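Local coordinates for putative uncharacterized protein (Toxoplasma gondii, PDB 4FBD), which is of unknown function, a conserved protein of the DUF3228 family that forms a two-chain assembly in the crystal, at residues Ala122-Val130 against Ile200-Glu210; Thr132-Ala140 against Trp229-Glu239. All coordinates share one frame; numbering follows the deposited sequence.

Contact 1: residues Ala122-Val130 against Ile200-Glu210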
loop_
_atom_site.group_PDB
_atom_site.type_symbol
_atom_site.label_atom_id
_atom_site.label_comp_id
_atom_site.label_asym_id
_atom_site.label_seq_id
_atom_site.Cartn_x
_atom_site.Cartn_y
_atom_site.Cartn_z
ATOM N N ALA A 122 -8.367 8.755 1.067
ATOM C CA ALA A 122 -9.307 8.089 1.953
ATOM C C ALA A 122 -10.572 7.893 1.151
ATOM O O ALA A 122 -11.089 8.844 0.583
ATOM C CB ALA A 122 -9.585 8.937 3.163
ATOM N N ARG A 123 -11.053 6.661 1.068
ATOM C CA ARG A 123 -12.314 6.376 0.345
ATOM C C ARG A 123 -13.551 6.931 1.052
ATOM O O ARG A 123 -14.574 7.153 0.422
ATOM C CB ARG A 123 -12.452 4.884 -0.025
ATOM C CG ARG A 123 -11.410 3.965 0.615
ATOM C CD ARG A 123 -11.763 2.504 0.552
ATOM N NE ARG A 123 -12.571 2.119 1.703
ATOM C CZ ARG A 123 -12.965 0.873 1.966
ATOM N NH1 ARG A 123 -13.693 0.628 3.047
ATOM N NH2 ARG A 123 -12.643 -0.128 1.154
ATOM N N ARG A 124 -13.440 7.153 2.356
ATOM C CA ARG A 124 -14.502 7.766 3.157
ATOM C C ARG A 124 -13.900 8.759 4.150
ATOM O O ARG A 124 -12.752 8.613 4.543
ATOM C CB ARG A 124 -15.331 6.726 3.919
ATOM C CG ARG A 124 -16.568 6.209 3.192
ATOM C CD ARG A 124 -17.456 5.389 4.166
ATOM N NE ARG A 124 -18.841 5.226 3.700
ATOM C CZ ARG A 124 -19.246 4.342 2.784
ATOM N NH1 ARG A 124 -18.374 3.530 2.182
ATOM N NH2 ARG A 124 -20.532 4.284 2.447
ATOM N N PRO A 125 -14.686 9.769 4.572
ATOM C CA PRO A 125 -14.189 10.781 5.524
ATOM C C PRO A 125 -13.829 10.238 6.919
ATOM O O PRO A 125 -13.152 10.922 7.687
ATOM C CB PRO A 125 -15.359 11.782 5.623
ATOM C CG PRO A 125 -16.559 11.024 5.181
ATOM C CD PRO A 125 -16.074 10.042 4.154
ATOM N N ASN A 126 -14.285 9.031 7.237
ATOM C CA ASN A 126 -14.014 8.412 8.541
ATOM C C ASN A 126 -12.880 7.382 8.503
ATOM O O ASN A 126 -12.539 6.802 9.526
ATOM C CB ASN A 126 -15.302 7.787 9.102
ATOM C CG ASN A 126 -16.023 6.892 8.085
ATOM O OD1 ASN A 126 -15.484 6.563 7.022
ATOM N ND2 ASN A 126 -17.255 6.507 8.409
ATOM N N GLU A 127 -12.291 7.177 7.328
ATOM C CA GLU A 127 -11.190 6.223 7.161
ATOM C C GLU A 127 -9.828 6.898 7.075
ATOM O O GLU A 127 -9.706 8.032 6.601
ATOM C CB GLU A 127 -11.359 5.409 5.871
ATOM C CG GLU A 127 -12.611 4.553 5.823
ATOM C CD GLU A 127 -12.690 3.721 4.567
ATOM O OE1 GLU A 127 -11.763 3.802 3.737
ATOM O OE2 GLU A 127 -13.678 2.981 4.406
ATOM N N LEU A 128 -8.801 6.181 7.523
ATOM C CA LEU A 128 -7.438 6.672 7.431
ATOM C C LEU A 128 -7.029 6.664 5.961
ATOM O O LEU A 128 -7.428 5.784 5.210
ATOM C CB LEU A 128 -6.467 5.807 8.244
ATOM C CG LEU A 128 -6.629 5.850 9.760
ATOM C CD1 LEU A 128 -5.680 4.850 10.403
ATOM C CD2 LEU A 128 -6.408 7.272 10.317
ATOM N N PRO A 129 -6.274 7.674 5.543
ATOM C CA PRO A 129 -5.823 7.686 4.152
ATOM C C PRO A 129 -4.689 6.687 3.887
ATOM O O PRO A 129 -3.844 6.437 4.755
ATOM C CB PRO A 129 -5.363 9.138 3.938
ATOM C CG PRO A 129 -5.118 9.683 5.310
ATOM C CD PRO A 129 -6.038 8.957 6.228
ATOM N N VAL A 130 -4.680 6.136 2.685
ATOM C CA VAL A 130 -3.680 5.156 2.292
ATOM C C VAL A 130 -3.085 5.497 0.925
ATOM O O VAL A 130 -3.753 6.087 0.051
ATOM C CB VAL A 130 -4.283 3.746 2.272
ATOM C CG1 VAL A 130 -4.835 3.362 3.705
ATOM C CG2 VAL A 130 -5.408 3.647 1.207
ATOM N N ILE A 200 -3.861 -2.956 -0.280
ATOM C CA ILE A 200 -4.136 -2.142 0.887
ATOM C C ILE A 200 -5.517 -2.457 1.433
ATOM O O ILE A 200 -5.717 -2.484 2.640
ATOM C CB ILE A 200 -3.971 -0.626 0.583
ATOM C CG1 ILE A 200 -4.079 0.201 1.864
ATOM C CG2 ILE A 200 -4.999 -0.138 -0.440
ATOM C CD1 ILE A 200 -2.948 -0.027 2.850
ATOM N N THR A 201 -6.462 -2.738 0.555
ATOM C CA THR A 201 -7.815 -3.034 1.002
ATOM C C THR A 201 -7.738 -4.275 1.860
ATOM O O THR A 201 -8.384 -4.346 2.892
ATOM C CB THR A 201 -8.789 -3.245 -0.185
ATOM O OG1 THR A 201 -8.718 -2.124 -1.079
ATOM C CG2 THR A 201 -10.236 -3.406 0.287
ATOM N N MET A 202 -6.917 -5.245 1.454
ATOM C CA MET A 202 -6.772 -6.487 2.234
ATOM C C MET A 202 -6.193 -6.216 3.619
ATOM O O MET A 202 -6.645 -6.804 4.607
ATOM C CB MET A 202 -5.900 -7.510 1.515
ATOM C CG MET A 202 -6.491 -8.023 0.196
ATOM S SD MET A 202 -5.509 -9.371 -0.511
ATOM C CE MET A 202 -5.393 -10.421 0.948
ATOM N N LEU A 203 -5.202 -5.324 3.684
ATOM C CA LEU A 203 -4.592 -4.943 4.966
ATOM C C LEU A 203 -5.598 -4.218 5.866
ATOM O O LEU A 203 -5.751 -4.583 7.024
ATOM C CB LEU A 203 -3.365 -4.059 4.760
ATOM C CG LEU A 203 -2.245 -4.694 3.929
ATOM C CD1 LEU A 203 -1.120 -3.699 3.744
ATOM C CD2 LEU A 203 -1.729 -5.983 4.571
ATOM N N ARG A 204 -6.283 -3.205 5.326
ATOM C CA ARG A 204 -7.274 -2.455 6.111
ATOM C C ARG A 204 -8.393 -3.380 6.655
ATOM O O ARG A 204 -8.960 -3.111 7.715
ATOM C CB ARG A 204 -7.857 -1.283 5.289
ATOM C CG ARG A 204 -8.849 -0.385 6.047
ATOM C CD ARG A 204 -9.348 0.825 5.229
ATOM N NE ARG A 204 -9.749 0.429 3.881
ATOM C CZ ARG A 204 -9.129 0.778 2.755
ATOM N NH1 ARG A 204 -8.105 1.623 2.760
ATOM N NH2 ARG A 204 -9.575 0.318 1.598
ATOM N N ASN A 205 -8.700 -4.461 5.935
ATOM C CA ASN A 205 -9.720 -5.418 6.371
ATOM C C ASN A 205 -9.292 -6.277 7.571
ATOM O O ASN A 205 -10.131 -6.960 8.159
ATOM C CB ASN A 205 -10.168 -6.331 5.218
ATOM C CG ASN A 205 -11.024 -5.603 4.182
ATOM O OD1 ASN A 205 -11.412 -4.441 4.363
ATOM N ND2 ASN A 205 -11.329 -6.294 3.086
ATOM N N THR A 206 -8.004 -6.259 7.922
ATOM C CA THR A 206 -7.527 -7.003 9.090
ATOM C C THR A 206 -7.591 -6.137 10.347
ATOM O O THR A 206 -7.319 -6.618 11.450
ATOM C CB THR A 206 -6.088 -7.491 8.926
ATOM O OG1 THR A 206 -5.189 -6.378 9.023
ATOM C CG2 THR A 206 -5.925 -8.232 7.591
ATOM N N LEU A 207 -7.945 -4.862 10.172
ATOM C CA LEU A 207 -8.062 -3.914 11.274
ATOM C C LEU A 207 -9.537 -3.678 11.589
ATOM O O LEU A 207 -10.211 -2.943 10.862
ATOM C CB LEU A 207 -7.429 -2.575 10.892
ATOM C CG LEU A 207 -5.942 -2.482 10.555
ATOM C CD1 LEU A 207 -5.651 -1.092 10.028
ATOM C CD2 LEU A 207 -5.061 -2.796 11.749
ATOM N N ILE A 208 -10.051 -4.294 12.651
ATOM C CA ILE A 208 -11.449 -4.085 13.006
ATOM C C ILE A 208 -11.689 -2.588 13.297
ATOM O O ILE A 208 -12.688 -2.012 12.855
ATOM C CB ILE A 208 -11.905 -4.975 14.212
ATOM C CG1 ILE A 208 -11.190 -4.589 15.515
ATOM C CG2 ILE A 208 -11.682 -6.448 13.893
ATOM C CD1 ILE A 208 -11.583 -5.463 16.718
ATOM N N GLU A 209 -10.746 -1.973 14.012
ATOM C CA GLU A 209 -10.799 -0.546 14.376
ATOM C C GLU A 209 -10.971 0.387 13.178
ATOM O O GLU A 209 -11.410 1.531 13.319
ATOM C CB GLU A 209 -9.505 -0.154 15.099
ATOM C CG GLU A 209 -8.233 -0.501 14.308
ATOM C CD GLU A 209 -6.966 0.077 14.908
ATOM O OE1 GLU A 209 -5.934 -0.631 14.886
ATOM O OE2 GLU A 209 -6.995 1.227 15.403
ATOM N N GLU A 210 -10.592 -0.112 12.009
ATOM C CA GLU A 210 -10.640 0.641 10.768
ATOM C C GLU A 210 -11.318 -0.162 9.651
ATOM O O GLU A 210 -11.361 0.289 8.500
ATOM C CB GLU A 210 -9.184 0.956 10.372
ATOM C CG GLU A 210 -8.976 1.814 9.134
ATOM C CD GLU A 210 -9.499 3.222 9.289
ATOM O OE1 GLU A 210 -9.966 3.592 10.389
ATOM O OE2 GLU A 210 -9.432 3.970 8.297
#
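Arg204 reaches from helix 199-204 toward Glu127, Arg123 and Val130. It runs from CB through an extended chain, CG anti to the backbone N (chi1 -177°), and makes its contacts from CD outward. A bend at chi3 (47°) lays the guanidinium beneath the carboxylate of Glu127: Glu127 OE1 sits over one face, 3.9 Å from Arg204 NE, a long salt bridge of charge alone, since no N-H points at it; NE is buried with no partner in the model. NH1 ends against the methyls of Val130, CG2 3.7 Å away at the guanidinium edge. Arg204 NH2 lies 3.3 Å from Arg123 CD and 3.1 Å from Arg123 NH2, two donors that are not bonded; the guanidiniums, planes 47° apart, probably share Glu127 as counter-ion. Arg123 NH1 holds that carboxylate more directly, donating to Glu127 OE2 over 2.7 Å.

Beside Arg204, Val130 CB packs on Ile200 CG1 at 3.6 Å. At the end of 200-210, Leu128 N points almost straight at Glu210 OE2, but 2.4 Å is implausibly short and the exact length doubtful; OE1 bridges to Arg219 of the second subunit. Arg123, Glu127 and Arg204 make a salt-bridge network joining a strand-connecting loop to a helix beside the subunit interface.

Contact 2: residues Thr132-Ala140 against Trp229-Glu239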
loop_
_atom_site.group_PDB
_atom_site.type_symbol
_atom_site.label_atom_id
_atom_site.label_comp_id
_atom_site.label_asym_id
_atom_site.label_seq_id
_atom_site.Cartn_x
_atom_site.Cartn_y
_atom_site.Cartn_z
ATOM N N THR A 132 -2.006 5.364 -2.674
ATOM C CA THR A 132 -2.738 4.834 -3.816
ATOM C C THR A 132 -2.075 5.385 -5.044
ATOM O O THR A 132 -1.497 6.478 -4.980
ATOM C CB THR A 132 -4.174 5.374 -3.767
ATOM O OG1 THR A 132 -4.710 5.127 -2.452
ATOM C CG2 THR A 132 -5.054 4.730 -4.816
ATOM N N ARG A 133 -2.104 4.632 -6.147
ATOM C CA ARG A 133 -1.563 5.150 -7.406
ATOM C C ARG A 133 -2.584 4.990 -8.502
ATOM O O ARG A 133 -3.402 4.048 -8.497
ATOM C CB ARG A 133 -0.269 4.477 -7.791
ATOM C CG ARG A 133 -0.322 3.026 -8.122
ATOM C CD ARG A 133 1.045 2.567 -8.520
ATOM N NE ARG A 133 1.074 1.143 -8.856
ATOM C CZ ARG A 133 2.158 0.491 -9.256
ATOM N NH1 ARG A 133 3.302 1.111 -9.396
ATOM N NH2 ARG A 133 2.086 -0.806 -9.530
ATOM N N TRP A 134 -2.523 5.880 -9.466
ATOM C CA TRP A 134 -3.478 5.858 -10.544
ATOM C C TRP A 134 -2.988 6.577 -11.789
ATOM O O TRP A 134 -2.050 7.349 -11.744
ATOM C CB TRP A 134 -4.754 6.550 -10.070
ATOM C CG TRP A 134 -4.506 7.998 -9.745
ATOM C CD1 TRP A 134 -4.573 9.032 -10.608
ATOM C CD2 TRP A 134 -4.114 8.561 -8.481
ATOM N NE1 TRP A 134 -4.263 10.210 -9.976
ATOM C CE2 TRP A 134 -3.979 9.952 -8.668
ATOM C CE3 TRP A 134 -3.882 8.032 -7.216
ATOM C CZ2 TRP A 134 -3.608 10.818 -7.644
ATOM C CZ3 TRP A 134 -3.522 8.906 -6.177
ATOM C CH2 TRP A 134 -3.385 10.273 -6.405
ATOM N N PHE A 135 -3.653 6.304 -12.897
ATOM C CA PHE A 135 -3.430 7.025 -14.153
ATOM C C PHE A 135 -4.507 8.091 -14.198
ATOM O O PHE A 135 -5.692 7.798 -14.051
ATOM C CB PHE A 135 -3.638 6.152 -15.389
ATOM C CG PHE A 135 -2.540 5.199 -15.651
ATOM C CD1 PHE A 135 -1.328 5.644 -16.073
ATOM C CD2 PHE A 135 -2.743 3.842 -15.543
ATOM C CE1 PHE A 135 -0.286 4.759 -16.340
ATOM C CE2 PHE A 135 -1.733 2.962 -15.824
ATOM C CZ PHE A 135 -0.493 3.416 -16.216
ATOM N N PRO A 136 -4.106 9.329 -14.421
ATOM C CA PRO A 136 -5.079 10.382 -14.527
ATOM C C PRO A 136 -5.776 10.354 -15.873
ATOM O O PRO A 136 -5.325 9.667 -16.795
ATOM C CB PRO A 136 -4.266 11.660 -14.350
ATOM C CG PRO A 136 -2.860 11.281 -14.342
ATOM C CD PRO A 136 -2.723 9.810 -14.338
ATOM N N MET A 137 -6.868 11.106 -15.979
ATOM C CA MET A 137 -7.666 11.137 -17.202
ATOM C C MET A 137 -6.959 11.736 -18.410
ATOM O O MET A 137 -7.271 11.362 -19.544
ATOM C CB MET A 137 -8.993 11.853 -16.953
ATOM C CG MET A 137 -9.912 11.073 -16.023
ATOM S SD MET A 137 -10.305 9.452 -16.692
ATOM C CE MET A 137 -11.322 9.913 -18.092
ATOM N N SER A 138 -5.998 12.633 -18.185
ATOM C CA SER A 138 -5.261 13.227 -19.297
ATOM C C SER A 138 -4.610 12.130 -20.138
ATOM O O SER A 138 -4.405 12.306 -21.347
ATOM C CB SER A 138 -4.219 14.241 -18.806
ATOM O OG SER A 138 -3.325 13.638 -17.896
ATOM N N TYR A 139 -4.249 11.012 -19.511
ATOM C CA TYR A 139 -3.745 9.862 -20.287
ATOM C C TYR A 139 -4.885 8.865 -20.579
ATOM O O TYR A 139 -5.118 8.490 -21.714
ATOM C CB TYR A 139 -2.622 9.144 -19.562
ATOM C CG TYR A 139 -2.346 7.769 -20.105
ATOM C CD1 TYR A 139 -1.758 7.586 -21.352
ATOM C CD2 TYR A 139 -2.601 6.651 -19.344
ATOM C CE1 TYR A 139 -1.474 6.298 -21.847
ATOM C CE2 TYR A 139 -2.313 5.389 -19.816
ATOM C CZ TYR A 139 -1.746 5.221 -21.065
ATOM O OH TYR A 139 -1.471 3.949 -21.501
ATOM N N ALA A 140 -5.614 8.487 -19.533
ATOM C CA ALA A 140 -6.671 7.493 -19.633
ATOM C C ALA A 140 -7.710 7.781 -20.697
ATOM O O ALA A 140 -8.146 6.871 -21.389
ATOM C CB ALA A 140 -7.323 7.305 -18.291
ATOM N N TRP A 229 -1.657 -5.982 -9.154
ATOM C CA TRP A 229 -1.550 -4.538 -9.030
ATOM C C TRP A 229 -0.174 -3.961 -9.307
ATOM O O TRP A 229 -0.057 -2.756 -9.496
ATOM C CB TRP A 229 -2.232 -4.033 -7.738
ATOM C CG TRP A 229 -3.716 -4.309 -7.834
ATOM C CD1 TRP A 229 -4.400 -5.292 -7.212
ATOM C CD2 TRP A 229 -4.671 -3.638 -8.680
ATOM N NE1 TRP A 229 -5.734 -5.267 -7.582
ATOM C CE2 TRP A 229 -5.920 -4.266 -8.489
ATOM C CE3 TRP A 229 -4.591 -2.566 -9.565
ATOM C CZ2 TRP A 229 -7.081 -3.852 -9.146
ATOM C CZ3 TRP A 229 -5.737 -2.163 -10.234
ATOM C CH2 TRP A 229 -6.980 -2.807 -10.008
ATOM N N LYS A 230 0.843 -4.818 -9.433
ATOM C CA LYS A 230 2.148 -4.335 -9.831
ATOM C C LYS A 230 2.128 -3.920 -11.297
ATOM O O LYS A 230 2.970 -3.121 -11.709
ATOM C CB LYS A 230 3.285 -5.390 -9.715
ATOM C CG LYS A 230 3.354 -6.115 -8.444
ATOM C CD LYS A 230 4.722 -6.571 -8.025
ATOM C CE LYS A 230 5.550 -7.270 -9.060
ATOM N NZ LYS A 230 6.750 -7.930 -8.345
ATOM N N THR A 231 1.215 -4.485 -12.094
ATOM C CA THR A 231 1.218 -4.211 -13.533
ATOM C C THR A 231 -0.074 -3.547 -14.101
ATOM O O THR A 231 -0.286 -3.478 -15.315
ATOM C CB THR A 231 1.537 -5.504 -14.279
ATOM O OG1 THR A 231 0.553 -6.497 -13.956
ATOM C CG2 THR A 231 2.948 -6.083 -13.857
ATOM N N HIS A 232 -0.911 -3.052 -13.215
ATOM C CA HIS A 232 -2.148 -2.394 -13.571
ATOM C C HIS A 232 -2.398 -1.348 -12.533
ATOM O O HIS A 232 -2.035 -1.527 -11.359
ATOM C CB HIS A 232 -3.337 -3.320 -13.495
ATOM C CG HIS A 232 -3.213 -4.537 -14.330
ATOM N ND1 HIS A 232 -2.620 -5.687 -13.866
ATOM C CD2 HIS A 232 -3.616 -4.797 -15.594
ATOM C CE1 HIS A 232 -2.661 -6.607 -14.811
ATOM N NE2 HIS A 232 -3.270 -6.095 -15.865
ATOM N N ALA A 233 -3.066 -0.284 -12.953
ATOM C CA ALA A 233 -3.399 0.794 -12.076
ATOM C C ALA A 233 -4.783 1.314 -12.388
ATOM O O ALA A 233 -5.185 1.379 -13.554
ATOM C CB ALA A 233 -2.388 1.893 -12.217
ATOM N N ILE A 234 -5.506 1.720 -11.341
ATOM C CA ILE A 234 -6.842 2.265 -11.516
ATOM C C ILE A 234 -6.724 3.610 -12.256
ATOM O O ILE A 234 -5.635 4.170 -12.368
ATOM C CB ILE A 234 -7.577 2.500 -10.189
ATOM C CG1 ILE A 234 -6.859 3.587 -9.354
ATOM C CG2 ILE A 234 -7.754 1.175 -9.416
ATOM C CD1 ILE A 234 -7.648 4.049 -8.098
ATOM N N VAL A 235 -7.849 4.084 -12.777
ATOM C CA VAL A 235 -7.935 5.372 -13.429
ATOM C C VAL A 235 -8.623 6.278 -12.441
ATOM O O VAL A 235 -9.528 5.852 -11.783
ATOM C CB VAL A 235 -8.749 5.295 -14.720
ATOM C CG1 VAL A 235 -9.160 6.706 -15.226
ATOM C CG2 VAL A 235 -7.934 4.588 -15.763
ATOM N N MET A 236 -8.183 7.517 -12.313
ATOM C CA MET A 236 -8.829 8.443 -11.390
ATOM C C MET A 236 -8.665 9.855 -11.935
ATOM O O MET A 236 -7.589 10.220 -12.448
ATOM C CB MET A 236 -8.207 8.313 -10.004
ATOM C CG MET A 236 -8.878 9.116 -8.931
ATOM S SD MET A 236 -7.870 9.148 -7.437
ATOM C CE MET A 236 -7.804 7.429 -6.978
ATOM N N ASP A 237 -9.729 10.644 -11.862
ATOM C CA ASP A 237 -9.689 11.992 -12.372
ATOM C C ASP A 237 -9.022 12.906 -11.361
ATOM O O ASP A 237 -9.688 13.596 -10.592
ATOM C CB ASP A 237 -11.102 12.476 -12.713
ATOM C CG ASP A 237 -11.105 13.798 -13.483
ATOM O OD1 ASP A 237 -10.016 14.279 -13.884
ATOM O OD2 ASP A 237 -12.210 14.343 -13.696
ATOM N N LYS A 238 -7.699 12.866 -11.357
ATOM C CA LYS A 238 -6.896 13.696 -10.503
ATOM C C LYS A 238 -5.508 13.812 -11.177
ATOM O O LYS A 238 -4.794 12.841 -11.280
ATOM C CB LYS A 238 -6.825 13.066 -9.124
ATOM C CG LYS A 238 -6.234 13.932 -8.050
ATOM C CD LYS A 238 -6.240 13.217 -6.692
ATOM C CE LYS A 238 -7.628 13.064 -6.072
ATOM N NZ LYS A 238 -8.172 14.341 -5.490
ATOM N N GLU A 239 -5.155 15.006 -11.650
ATOM C CA GLU A 239 -3.883 15.237 -12.357
ATOM C C GLU A 239 -2.651 15.285 -11.478
ATOM O O GLU A 239 -1.549 14.952 -11.923
ATOM C CB GLU A 239 -3.966 16.528 -13.203
ATOM C CG GLU A 239 -4.984 16.393 -14.365
ATOM C CD GLU A 239 -4.631 15.239 -15.324
ATOM O OE1 GLU A 239 -3.409 15.015 -15.567
ATOM O OE2 GLU A 239 -5.568 14.567 -15.836
HETATM O O HOH W 1 -3.859 1.416 -8.878
HETATM O O HOH W 2 -1.652 -0.081 -9.007
HETATM O O HOH W 3 4.875 -1.348 -10.357
HETATM O O HOH W 4 -7.377 13.574 -14.271
#
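Trp134 lies against Met236 and Lys238, which wrap its indole from a face and an edge. Met236 CB rests over the five-membered ring, and its sulfur stands above the six-membered ring, 4.1 Å from the centroid, as a Met-aromatic contact. CG of Trp134 stands between the backbone N and the carbonyl carbon (chi1 63°), and chi2 near 90° turns the ring so that NE1 reaches Lys238 O at 3.0 Å, nearly in the ring plane; the aliphatic part of Lys238 follows the rim, CD touching CZ2. Ile234 CG1 fills the corner under Trp134 CB.

Behind these side chains 130-135 and 232-235 pair as parallel neighbours in a mixed four-stranded sheet, though the short segments cross at 77°, Phe135 N donating to Ile234 O and Met236 N to Phe135 O. The small Ala233 CB nestles beside Phe135 CE2 at 3.8 Å. Val235 CG1 fills the notch between Met137 SD and Ala140 CB, and Leu106 of strand 105-107 packs on this side too.

Beyond the sheet, Glu239 folds back to the start of helix 137-140: OE2 takes Ser138 N at 3.1 Å through its syn lone pair, and OE1 takes Ser138 OG at 2.7 Å. At the other end Arg133, extended from CG to NE, sends NH2 to Trp229 O at 2.9 Å in its own plane, while water 2 links NE to His232 O.

How the contacts relate
Contacts 1 and 2 are consecutive along the chain: the loop 122-130 leads into the strand that carries 132-135, and their partner segments follow in the same order, helix 219-229 leading from one to the other. Their centres lie 20 Å apart. Contact 2 belongs to the sheet, and its main-chain bonds and aromatic, sulfur and aliphatic packing bury twice the surface of contact 1. Contact 1 lies mostly in the loop leading into that sheet and relies on charged side chains and a smaller apolar patch. Both are partly buried and both reach the second subunit, contact 1 through Glu210 and Leu128 among others, contact 2 through Arg133, Trp229 and Lys230.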